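Local coordinates for protein glycerol dehydrogenase (Schizosaccharomyces pombe, PDB 1TA9) that oxidises glycerol to dihydroxyacetone with NAD(+) as a zinc-dependent enzyme of the iron-containing alcohol dehydrogenase family, at residues 226-234 with 358-367; 247-255 with 305-313. One frame throughout, in Å; residues are numbered along the deposited sequence.

Contact 1 (226-234 with 358-367); sequences LISGIGDAL and LASFMAKCHL. With K (potassium ion), chain J; ZN (zinc ion), chain I.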
ATOM      1  N   LEU B 226      36.369   7.926  -9.695  1.00 11.60           N
ATOM      2  CA  LEU B 226      35.325   7.350  -8.848  1.00 11.36           C
ATOM      3  C   LEU B 226      34.089   7.054  -9.685  1.00 11.05           C
ATOM      4  O   LEU B 226      33.460   6.007  -9.533  1.00 10.98           O
ATOM      5  CB  LEU B 226      34.948   8.317  -7.716  1.00 11.53           C
ATOM      6  CG  LEU B 226      33.820   7.841  -6.786  1.00 11.62           C
ATOM      7  CD1 LEU B 226      34.326   6.685  -5.931  1.00 11.95           C
ATOM      8  CD2 LEU B 226      33.351   8.982  -5.892  1.00 11.80           C
ATOM      9  N   ILE B 227      33.744   7.989 -10.566  1.00 10.76           N
ATOM     10  CA  ILE B 227      32.580   7.837 -11.424  1.00 10.46           C
ATOM     11  C   ILE B 227      32.738   6.628 -12.339  1.00 10.38           C
ATOM     12  O   ILE B 227      31.774   5.910 -12.597  1.00 10.00           O
ATOM     13  CB  ILE B 227      32.340   9.121 -12.247  1.00 10.55           C
ATOM     14  CG1 ILE B 227      31.912  10.243 -11.298  1.00 10.61           C
ATOM     15  CG2 ILE B 227      31.272   8.877 -13.310  1.00 10.49           C
ATOM     16  CD1 ILE B 227      31.845  11.624 -11.921  1.00 11.16           C
ATOM     17  N   SER B 228      33.952   6.400 -12.823  1.00 10.24           N
ATOM     18  CA  SER B 228      34.202   5.248 -13.675  1.00 10.72           C
ATOM     19  C   SER B 228      33.931   3.982 -12.856  1.00 10.52           C
ATOM     20  O   SER B 228      33.359   3.016 -13.354  1.00 10.31           O
ATOM     21  CB  SER B 228      35.648   5.253 -14.161  1.00 11.13           C
ATOM     22  OG  SER B 228      35.925   4.068 -14.878  1.00 12.60           O
ATOM     23  N   GLY B 229      34.345   4.002 -11.592  1.00 10.43           N
ATOM     24  CA  GLY B 229      34.117   2.864 -10.722  1.00 10.38           C
ATOM     25  C   GLY B 229      32.638   2.656 -10.450  1.00 10.47           C
ATOM     26  O   GLY B 229      32.192   1.533 -10.237  1.00 10.83           O
ATOM     27  N   ILE B 230      31.874   3.742 -10.427  1.00 10.40           N
ATOM     28  CA  ILE B 230      30.433   3.646 -10.197  1.00 10.29           C
ATOM     29  C   ILE B 230      29.821   2.991 -11.433  1.00 10.36           C
ATOM     30  O   ILE B 230      28.921   2.151 -11.333  1.00  9.99           O
ATOM     31  CB  ILE B 230      29.813   5.052  -9.972  1.00 10.26           C
ATOM     32  CG1 ILE B 230      30.247   5.583  -8.602  1.00 10.57           C
ATOM     33  CG2 ILE B 230      28.288   4.995 -10.095  1.00 10.25           C
ATOM     34  CD1 ILE B 230      29.872   7.035  -8.345  1.00 10.56           C
ATOM     35  N   GLY B 231      30.327   3.374 -12.600  1.00 10.42           N
ATOM     36  CA  GLY B 231      29.831   2.806 -13.839  1.00 11.00           C
ATOM     37  C   GLY B 231      30.069   1.310 -13.878  1.00 11.24           C
ATOM     38  O   GLY B 231      29.216   0.539 -14.324  1.00 11.29           O
ATOM     39  N   ASP B 232      31.235   0.892 -13.401  1.00 11.34           N
ATOM     40  CA  ASP B 232      31.566  -0.523 -13.381  1.00 11.98           C
ATOM     41  C   ASP B 232      30.691  -1.212 -12.332  1.00 11.97           C
ATOM     42  O   ASP B 232      30.146  -2.287 -12.574  1.00 12.26           O
ATOM     43  CB  ASP B 232      33.047  -0.714 -13.036  1.00 12.42           C
ATOM     44  CG  ASP B 232      33.578  -2.064 -13.482  1.00 13.41           C
ATOM     45  OD1 ASP B 232      34.670  -2.467 -13.026  1.00 13.40           O
ATOM     46  OD2 ASP B 232      32.903  -2.717 -14.302  1.00 13.76           O
ATOM     47  N   ALA B 233      30.542  -0.580 -11.172  1.00 11.70           N
ATOM     48  CA  ALA B 233      29.740  -1.156 -10.095  1.00 11.92           C
ATOM     49  C   ALA B 233      28.263  -1.308 -10.486  1.00 12.11           C
ATOM     50  O   ALA B 233      27.594  -2.258 -10.067  1.00 12.20           O
ATOM     51  CB  ALA B 233      29.874  -0.303  -8.833  1.00 11.61           C
ATOM     52  N   LEU B 234      27.757  -0.379 -11.289  1.00 12.04           N
ATOM     53  CA  LEU B 234      26.364  -0.444 -11.729  1.00 12.48           C
ATOM     54  C   LEU B 234      26.031  -1.685 -12.558  1.00 12.44           C
ATOM     55  O   LEU B 234      24.896  -2.158 -12.538  1.00 12.64           O
ATOM     56  CB  LEU B 234      25.999   0.805 -12.538  1.00 12.75           C
ATOM     57  CG  LEU B 234      25.633   2.053 -11.733  1.00 13.28           C
ATOM     58  CD1 LEU B 234      25.499   3.244 -12.675  1.00 13.20           C
ATOM     59  CD2 LEU B 234      24.334   1.808 -10.977  1.00 13.52           C
ATOM     60  N   LEU B 358      17.433   3.820 -15.078  1.00 11.07           N
ATOM     61  CA  LEU B 358      18.865   3.544 -14.988  1.00 10.74           C
ATOM     62  C   LEU B 358      19.672   4.605 -15.730  1.00 10.54           C
ATOM     63  O   LEU B 358      20.672   5.101 -15.218  1.00 10.26           O
ATOM     64  CB  LEU B 358      19.182   2.156 -15.553  1.00 10.60           C
ATOM     65  CG  LEU B 358      20.637   1.674 -15.452  1.00 10.39           C
ATOM     66  CD1 LEU B 358      21.095   1.678 -13.996  1.00 10.21           C
ATOM     67  CD2 LEU B 358      20.742   0.267 -16.038  1.00 10.44           C
ATOM     68  N   ALA B 359      19.237   4.952 -16.937  1.00 10.47           N
ATOM     69  CA  ALA B 359      19.929   5.965 -17.726  1.00 10.51           C
ATOM     70  C   ALA B 359      19.960   7.309 -16.992  1.00 10.60           C
ATOM     71  O   ALA B 359      20.971   8.016 -17.023  1.00 10.41           O
ATOM     72  CB  ALA B 359      19.252   6.123 -19.081  1.00 10.20           C
ATOM     73  N   SER B 360      18.857   7.666 -16.336  1.00 10.62           N
ATOM     74  CA  SER B 360      18.804   8.932 -15.607  1.00 11.05           C
ATOM     75  C   SER B 360      19.798   8.924 -14.449  1.00 11.01           C
ATOM     76  O   SER B 360      20.444   9.938 -14.169  1.00 10.80           O
ATOM     77  CB  SER B 360      17.389   9.203 -15.080  1.00 11.34           C
ATOM     78  OG  SER B 360      16.927   8.136 -14.276  1.00 12.49           O
ATOM     79  N   PHE B 361      19.915   7.780 -13.778  1.00 10.92           N
ATOM     80  CA  PHE B 361      20.849   7.642 -12.667  1.00 10.87           C
ATOM     81  C   PHE B 361      22.274   7.823 -13.179  1.00 10.59           C
ATOM     82  O   PHE B 361      23.078   8.531 -12.567  1.00 10.27           O
ATOM     83  CB  PHE B 361      20.728   6.256 -12.020  1.00 11.52           C
ATOM     84  CG  PHE B 361      21.589   6.089 -10.791  1.00 12.27           C
ATOM     85  CD1 PHE B 361      21.193   6.630  -9.572  1.00 12.50           C
ATOM     86  CD2 PHE B 361      22.809   5.420 -10.862  1.00 12.47           C
ATOM     87  CE1 PHE B 361      22.005   6.508  -8.434  1.00 12.78           C
ATOM     88  CE2 PHE B 361      23.625   5.295  -9.733  1.00 12.62           C
ATOM     89  CZ  PHE B 361      23.221   5.840  -8.519  1.00 12.37           C
ATOM     90  N   MET B 362      22.590   7.168 -14.293  1.00 10.08           N
ATOM     91  CA  MET B 362      23.921   7.280 -14.878  1.00 10.04           C
ATOM     92  C   MET B 362      24.209   8.728 -15.261  1.00 10.09           C
ATOM     93  O   MET B 362      25.312   9.233 -15.035  1.00  9.65           O
ATOM     94  CB  MET B 362      24.049   6.379 -16.109  1.00  9.83           C
ATOM     95  CG  MET B 362      24.075   4.890 -15.789  1.00  9.93           C
ATOM     96  SD  MET B 362      24.184   3.884 -17.287  1.00 10.43           S
ATOM     97  CE  MET B 362      24.304   2.205 -16.577  1.00 10.31           C
ATOM     98  N   ALA B 363      23.211   9.394 -15.834  1.00 10.14           N
ATOM     99  CA  ALA B 363      23.366  10.786 -16.233  1.00 10.76           C
ATOM    100  C   ALA B 363      23.667  11.667 -15.022  1.00 11.23           C
ATOM    101  O   ALA B 363      24.510  12.555 -15.094  1.00 10.96           O
ATOM    102  CB  ALA B 363      22.106  11.273 -16.936  1.00 10.71           C
ATOM    103  N   LYS B 364      22.978  11.427 -13.908  1.00 11.76           N
ATOM    104  CA  LYS B 364      23.205  12.226 -12.703  1.00 12.50           C
ATOM    105  C   LYS B 364      24.620  12.034 -12.166  1.00 12.25           C
ATOM    106  O   LYS B 364      25.180  12.933 -11.539  1.00 12.05           O
ATOM    107  CB  LYS B 364      22.185  11.863 -11.618  1.00 13.60           C
ATOM    108  CG  LYS B 364      20.742  12.105 -12.037  1.00 15.53           C
ATOM    109  CD  LYS B 364      19.755  11.709 -10.943  1.00 16.93           C
ATOM    110  CE  LYS B 364      18.322  11.923 -11.413  1.00 18.00           C
ATOM    111  NZ  LYS B 364      17.326  11.578 -10.354  1.00 19.09           N
ATOM    112  N   CYS B 365      25.190  10.858 -12.413  1.00 12.00           N
ATOM    113  CA  CYS B 365      26.539  10.534 -11.965  1.00 12.03           C
ATOM    114  C   CYS B 365      27.594  11.015 -12.954  1.00 12.06           C
ATOM    115  O   CYS B 365      28.790  10.833 -12.729  1.00 11.92           O
ATOM    116  CB  CYS B 365      26.687   9.019 -11.770  1.00 12.18           C
ATOM    117  SG  CYS B 365      25.739   8.349 -10.386  1.00 12.87           S
ATOM    118  N   HIS B 366      27.141  11.612 -14.052  1.00 12.09           N
ATOM    119  CA  HIS B 366      28.023  12.134 -15.095  1.00 12.52           C
ATOM    120  C   HIS B 366      28.674  11.045 -15.946  1.00 12.25           C
ATOM    121  O   HIS B 366      29.827  11.172 -16.364  1.00 12.15           O
ATOM    122  CB  HIS B 366      29.112  13.027 -14.490  1.00 13.38           C
ATOM    123  CG  HIS B 366      29.660  14.040 -15.450  1.00 14.74           C
ATOM    124  ND1 HIS B 366      28.959  15.168 -15.823  1.00 15.69           N
ATOM    125  CD2 HIS B 366      30.837  14.094 -16.121  1.00 15.25           C
ATOM    126  CE1 HIS B 366      29.682  15.874 -16.678  1.00 15.37           C
ATOM    127  NE2 HIS B 366      30.825  15.243 -16.874  1.00 15.47           N
ATOM    128  N   LEU B 367      27.932   9.970 -16.190  1.00 11.82           N
ATOM    129  CA  LEU B 367      28.406   8.879 -17.027  1.00 11.73           C
ATOM    130  C   LEU B 367      27.797   9.094 -18.410  1.00 11.75           C
ATOM    131  O   LEU B 367      26.662   9.558 -18.528  1.00 11.68           O
ATOM    132  CB  LEU B 367      27.945   7.530 -16.463  1.00 11.55           C
ATOM    133  CG  LEU B 367      28.720   7.018 -15.242  1.00 11.37           C
ATOM    134  CD1 LEU B 367      27.927   5.928 -14.528  1.00 11.25           C
ATOM    135  CD2 LEU B 367      30.076   6.482 -15.701  1.00 11.13           C
TER
HETATM  136  K     K J1504      31.144  -4.921 -12.618  1.00 17.21           K
HETATM  137 ZN    ZN I1501      34.442  -4.141 -15.045  1.00 34.17          ZN
HETATM  138  O   HOH W   1      29.673  -6.862 -13.469  1.00 15.02           O
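With CG anti to the carbonyl carbon (chi1 -82°) and the branch extended, L234 carries both its methyls to the helix that ends near C365. F361 has its CG anti to the backbone N (chi1 -175°), which swings the ring to meet them. L234 CD1 sits in the ring plane, at the edge, and L234 CD2 lies obliquely, 3.8 Å from F361 CE2. The same methyl that meets the ring edge, L234 CD1, touches M362 CG at 3.8 Å; the L234 and M362 side chains lie alongside each other, pointing opposite ways.

One end of the contact is built differently. I227 lays its CG2 against the carbonyl of C365, 3.2 Å from C365 O. That oxygen is buried with no polar partner in the model. I227 CG2 also meets L367 CD2 at 3.6 Å.

The two segments belong to the all-helical, metal-binding half of an iron-containing alcohol dehydrogenase. Their helices run nearly antiparallel, at 164°, with axes 11.1 Å apart. Helix 352-364 closes in a Schellman motif with H366 at positive phi, and the end of the L367 side chain reaches helix 223-245. There L367 CD1 packs 3.7 Å from G231 CA, where a side chain on the glycine would be tight against L367 CD2.

D232 points away from this packing. Its OD2 binds the zinc at 2.2 Å, together with H315 and H333. D232 O binds the potassium at 2.8 Å, with S235, T236 and D182 as further ligands.

Contact 2 (247-255 with 305-313); sequences NSTSFAGGV and GFENGGLAA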
ATOM      1  N   ASN B 247      20.789 -19.569 -14.802  1.00 15.25           N
ATOM      2  CA  ASN B 247      21.326 -20.794 -14.211  1.00 15.55           C
ATOM      3  C   ASN B 247      22.641 -21.199 -14.875  1.00 15.81           C
ATOM      4  O   ASN B 247      22.879 -22.379 -15.140  1.00 15.83           O
ATOM      5  CB  ASN B 247      20.312 -21.937 -14.331  1.00 15.89           C
ATOM      6  CG  ASN B 247      19.023 -21.658 -13.574  1.00 16.31           C
ATOM      7  OD1 ASN B 247      18.997 -21.646 -12.342  1.00 16.73           O
ATOM      8  ND2 ASN B 247      17.949 -21.424 -14.313  1.00 16.19           N
ATOM      9  N   SER B 248      23.493 -20.215 -15.150  1.00 15.89           N
ATOM     10  CA  SER B 248      24.783 -20.478 -15.776  1.00 16.06           C
ATOM     11  C   SER B 248      25.873 -20.568 -14.716  1.00 16.03           C
ATOM     12  O   SER B 248      25.712 -20.070 -13.604  1.00 15.86           O
ATOM     13  CB  SER B 248      25.137 -19.367 -16.773  1.00 16.31           C
ATOM     14  OG  SER B 248      24.276 -19.401 -17.902  1.00 16.70           O
ATOM     15  N   THR B 249      26.982 -21.206 -15.065  1.00 16.04           N
ATOM     16  CA  THR B 249      28.096 -21.345 -14.134  1.00 16.25           C
ATOM     17  C   THR B 249      28.617 -19.965 -13.745  1.00 16.23           C
ATOM     18  O   THR B 249      28.748 -19.083 -14.592  1.00 16.10           O
ATOM     19  CB  THR B 249      29.233 -22.157 -14.767  1.00 16.46           C
ATOM     20  OG1 THR B 249      28.742 -23.457 -15.117  1.00 16.49           O
ATOM     21  CG2 THR B 249      30.394 -22.298 -13.796  1.00 16.44           C
ATOM     22  N   SER B 250      28.911 -19.782 -12.462  1.00 16.39           N
ATOM     23  CA  SER B 250      29.402 -18.504 -11.961  1.00 16.71           C
ATOM     24  C   SER B 250      30.870 -18.305 -12.300  1.00 16.82           C
ATOM     25  O   SER B 250      31.546 -19.228 -12.757  1.00 16.75           O
ATOM     26  CB  SER B 250      29.246 -18.437 -10.442  1.00 16.74           C
ATOM     27  OG  SER B 250      30.236 -19.241  -9.814  1.00 17.16           O
ATOM     28  N   PHE B 251      31.364 -17.096 -12.063  1.00 16.84           N
ATOM     29  CA  PHE B 251      32.767 -16.805 -12.323  1.00 17.25           C
ATOM     30  C   PHE B 251      33.637 -17.395 -11.217  1.00 17.25           C
ATOM     31  O   PHE B 251      34.857 -17.237 -11.226  1.00 17.35           O
ATOM     32  CB  PHE B 251      32.989 -15.296 -12.444  1.00 17.57           C
ATOM     33  CG  PHE B 251      33.048 -14.810 -13.870  1.00 18.22           C
ATOM     34  CD1 PHE B 251      32.045 -15.146 -14.775  1.00 18.26           C
ATOM     35  CD2 PHE B 251      34.116 -14.040 -14.312  1.00 18.41           C
ATOM     36  CE1 PHE B 251      32.106 -14.726 -16.102  1.00 18.33           C
ATOM     37  CE2 PHE B 251      34.187 -13.613 -15.639  1.00 18.61           C
ATOM     38  CZ  PHE B 251      33.179 -13.958 -16.535  1.00 18.55           C
ATOM     39  N   ALA B 252      32.995 -18.070 -10.264  1.00 17.11           N
ATOM     40  CA  ALA B 252      33.698 -18.726  -9.163  1.00 17.08           C
ATOM     41  C   ALA B 252      33.892 -20.191  -9.546  1.00 17.19           C
ATOM     42  O   ALA B 252      34.588 -20.942  -8.858  1.00 17.40           O
ATOM     43  CB  ALA B 252      32.890 -18.623  -7.871  1.00 17.14           C
ATOM     44  N   GLY B 253      33.250 -20.598 -10.640  1.00 17.01           N
ATOM     45  CA  GLY B 253      33.392 -21.960 -11.128  1.00 16.74           C
ATOM     46  C   GLY B 253      32.299 -22.966 -10.816  1.00 16.49           C
ATOM     47  O   GLY B 253      32.443 -24.146 -11.137  1.00 16.95           O
ATOM     48  N   GLY B 254      31.206 -22.527 -10.201  1.00 15.86           N
ATOM     49  CA  GLY B 254      30.140 -23.462  -9.881  1.00 15.04           C
ATOM     50  C   GLY B 254      28.779 -22.802  -9.874  1.00 14.61           C
ATOM     51  O   GLY B 254      28.580 -21.763 -10.514  1.00 14.20           O
ATOM     52  N   VAL B 255      27.833 -23.411  -9.168  1.00 13.99           N
ATOM     53  CA  VAL B 255      26.496 -22.848  -9.064  1.00 13.82           C
ATOM     54  C   VAL B 255      26.624 -21.607  -8.191  1.00 13.56           C
ATOM     55  O   VAL B 255      27.363 -21.609  -7.203  1.00 13.50           O
ATOM     56  CB  VAL B 255      25.515 -23.834  -8.388  1.00 14.21           C
ATOM     57  CG1 VAL B 255      24.162 -23.156  -8.163  1.00 14.33           C
ATOM     58  CG2 VAL B 255      25.343 -25.072  -9.254  1.00 14.57           C
ATOM     59  N   GLY B 305      30.576  -9.417  -5.748  1.00 13.12           N
ATOM     60  CA  GLY B 305      29.286  -9.555  -6.403  1.00 13.36           C
ATOM     61  C   GLY B 305      29.367 -10.060  -7.829  1.00 13.84           C
ATOM     62  O   GLY B 305      28.513 -10.828  -8.266  1.00 13.79           O
ATOM     63  N   PHE B 306      30.389  -9.639  -8.566  1.00 14.39           N
ATOM     64  CA  PHE B 306      30.526 -10.085  -9.945  1.00 15.09           C
ATOM     65  C   PHE B 306      31.231 -11.440 -10.055  1.00 15.11           C
ATOM     66  O   PHE B 306      30.791 -12.308 -10.805  1.00 15.24           O
ATOM     67  CB  PHE B 306      31.246  -9.012 -10.789  1.00 15.39           C
ATOM     68  CG  PHE B 306      32.714  -9.267 -11.011  1.00 16.17           C
ATOM     69  CD1 PHE B 306      33.141 -10.231 -11.922  1.00 16.45           C
ATOM     70  CD2 PHE B 306      33.670  -8.526 -10.324  1.00 16.48           C
ATOM     71  CE1 PHE B 306      34.500 -10.451 -12.145  1.00 16.75           C
ATOM     72  CE2 PHE B 306      35.032  -8.740 -10.543  1.00 16.85           C
ATOM     73  CZ  PHE B 306      35.446  -9.706 -11.455  1.00 16.68           C
ATOM     74  N   GLU B 307      32.303 -11.640  -9.297  1.00 15.49           N
ATOM     75  CA  GLU B 307      33.035 -12.900  -9.386  1.00 15.74           C
ATOM     76  C   GLU B 307      32.238 -14.098  -8.868  1.00 15.46           C
ATOM     77  O   GLU B 307      32.357 -15.209  -9.399  1.00 15.23           O
ATOM     78  CB  GLU B 307      34.377 -12.800  -8.649  1.00 17.00           C
ATOM     79  CG  GLU B 307      35.292 -13.994  -8.905  1.00 18.82           C
ATOM     80  CD  GLU B 307      36.707 -13.804  -8.373  1.00 20.12           C
ATOM     81  OE1 GLU B 307      37.550 -14.693  -8.613  1.00 20.99           O
ATOM     82  OE2 GLU B 307      36.983 -12.778  -7.715  1.00 21.23           O
ATOM     83  N   ASN B 308      31.425 -13.879  -7.839  1.00 14.70           N
ATOM     84  CA  ASN B 308      30.621 -14.955  -7.286  1.00 14.45           C
ATOM     85  C   ASN B 308      29.314 -15.105  -8.031  1.00 14.43           C
ATOM     86  O   ASN B 308      28.581 -16.080  -7.848  1.00 14.39           O
ATOM     87  CB  ASN B 308      30.403 -14.722  -5.801  1.00 14.13           C
ATOM     88  CG  ASN B 308      31.650 -15.023  -5.006  1.00 13.93           C
ATOM     89  OD1 ASN B 308      32.084 -16.176  -4.938  1.00 13.37           O
ATOM     90  ND2 ASN B 308      32.255 -13.992  -4.427  1.00 13.31           N
ATOM     91  N   GLY B 309      29.040 -14.119  -8.878  1.00 14.46           N
ATOM     92  CA  GLY B 309      27.864 -14.152  -9.721  1.00 14.57           C
ATOM     93  C   GLY B 309      28.461 -14.397 -11.095  1.00 14.82           C
ATOM     94  O   GLY B 309      28.877 -15.516 -11.409  1.00 14.85           O
ATOM     95  N   GLY B 310      28.543 -13.347 -11.907  1.00 14.68           N
ATOM     96  CA  GLY B 310      29.132 -13.503 -13.220  1.00 14.53           C
ATOM     97  C   GLY B 310      28.962 -12.296 -14.117  1.00 14.41           C
ATOM     98  O   GLY B 310      28.179 -11.391 -13.819  1.00 14.40           O
ATOM     99  N   LEU B 311      29.713 -12.287 -15.213  1.00 14.34           N
ATOM    100  CA  LEU B 311      29.636 -11.219 -16.196  1.00 14.12           C
ATOM    101  C   LEU B 311      28.680 -11.701 -17.280  1.00 13.94           C
ATOM    102  O   LEU B 311      28.485 -12.908 -17.457  1.00 14.04           O
ATOM    103  CB  LEU B 311      31.015 -10.939 -16.807  1.00 14.17           C
ATOM    104  CG  LEU B 311      32.116 -10.467 -15.854  1.00 14.28           C
ATOM    105  CD1 LEU B 311      33.394 -10.179 -16.640  1.00 14.16           C
ATOM    106  CD2 LEU B 311      31.645  -9.215 -15.114  1.00 14.27           C
ATOM    107  N   ALA B 312      28.075 -10.765 -17.997  1.00 13.62           N
ATOM    108  CA  ALA B 312      27.143 -11.127 -19.052  1.00 13.50           C
ATOM    109  C   ALA B 312      27.361 -10.277 -20.302  1.00 13.63           C
ATOM    110  O   ALA B 312      28.484 -10.174 -20.800  1.00 13.55           O
ATOM    111  CB  ALA B 312      25.704 -10.989 -18.548  1.00 13.35           C
ATOM    112  N   ALA B 313      26.295  -9.662 -20.805  1.00 13.46           N
ATOM    113  CA  ALA B 313      26.401  -8.848 -22.010  1.00 13.58           C
ATOM    114  C   ALA B 313      27.156  -7.535 -21.826  1.00 13.74           C
ATOM    115  O   ALA B 313      27.967  -7.165 -22.674  1.00 13.79           O
ATOM    116  CB  ALA B 313      25.015  -8.568 -22.574  1.00 13.50           C
TER
HETATM  117  O   HOH W   2      37.189 -16.862  -9.803  1.00 31.40           O
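In this contact a loop between helices 223-245 and 258-284 packs on the end of helix 289-307 and the chain that leaves it. One backbone bond joins the two: F251 N donates to G309 O at 3.0 Å, with an N-H...O angle of 152°. The donor is tilted 33° from the carbonyl plane. G309 O also lies 3.1 Å from S250 CA.

The aromatic side chain of F251 fills the space beside 310-311. L311 crosses it at about a right angle and lays CG over one ring face in a CH-pi contact, 4.1 Å from the ring centroid. L311 CD1 reaches F251 CE2 at 3.7 Å. From the last turn of the helix, F306 CE1 comes obliquely to the F251 ring, while F251 CD2 meets the F306 ring at its edge. With an alanine here in place of F251, L311 CG would probably lose the ring it lies over, the edge of F306 its neighbour, and a gap would open.

S250 OG accepts from A252 N at 3.0 Å, an ST turn. A water donates to both F251 O and E307 OE1, and the same E307 carboxylate is held by S187 and N207. N308 OD1 takes a bond from T67 N.

The F306 side chain comes within about 4 Å of a potassium ion, and that of L311 within about 4 Å of a bound glycerol. F251 also lies near L188, probably an NAD(+)-binding residue. S250 to G253 form a type I beta turn, packed behind the F306 and L311 side chains that border the metal and substrate site of the dehydrogenase.

From the N terminus, the chain first lays down the parallel-sheet half, then enters helix 223-245, which holds segment 226-234. Past that helix comes the 247-255 loop. Helices 258-284 and 289-307 follow, and segment 305-313 returns to this loop, so contact 2 closes the shorter loop. The chain runs on through helices 313-322 and 333-347 to 358-367, where contact 1 closes the longer one around it. The two do not cross. Their centres lie 22 Å apart and their nearest atoms about 7 Å. Contact 1 joins two helices; contact 2 joins the loop after helix 223-245 to the C-terminal end of helix 289-307 and the chain after it. Helix 223-245 leads from one to the other.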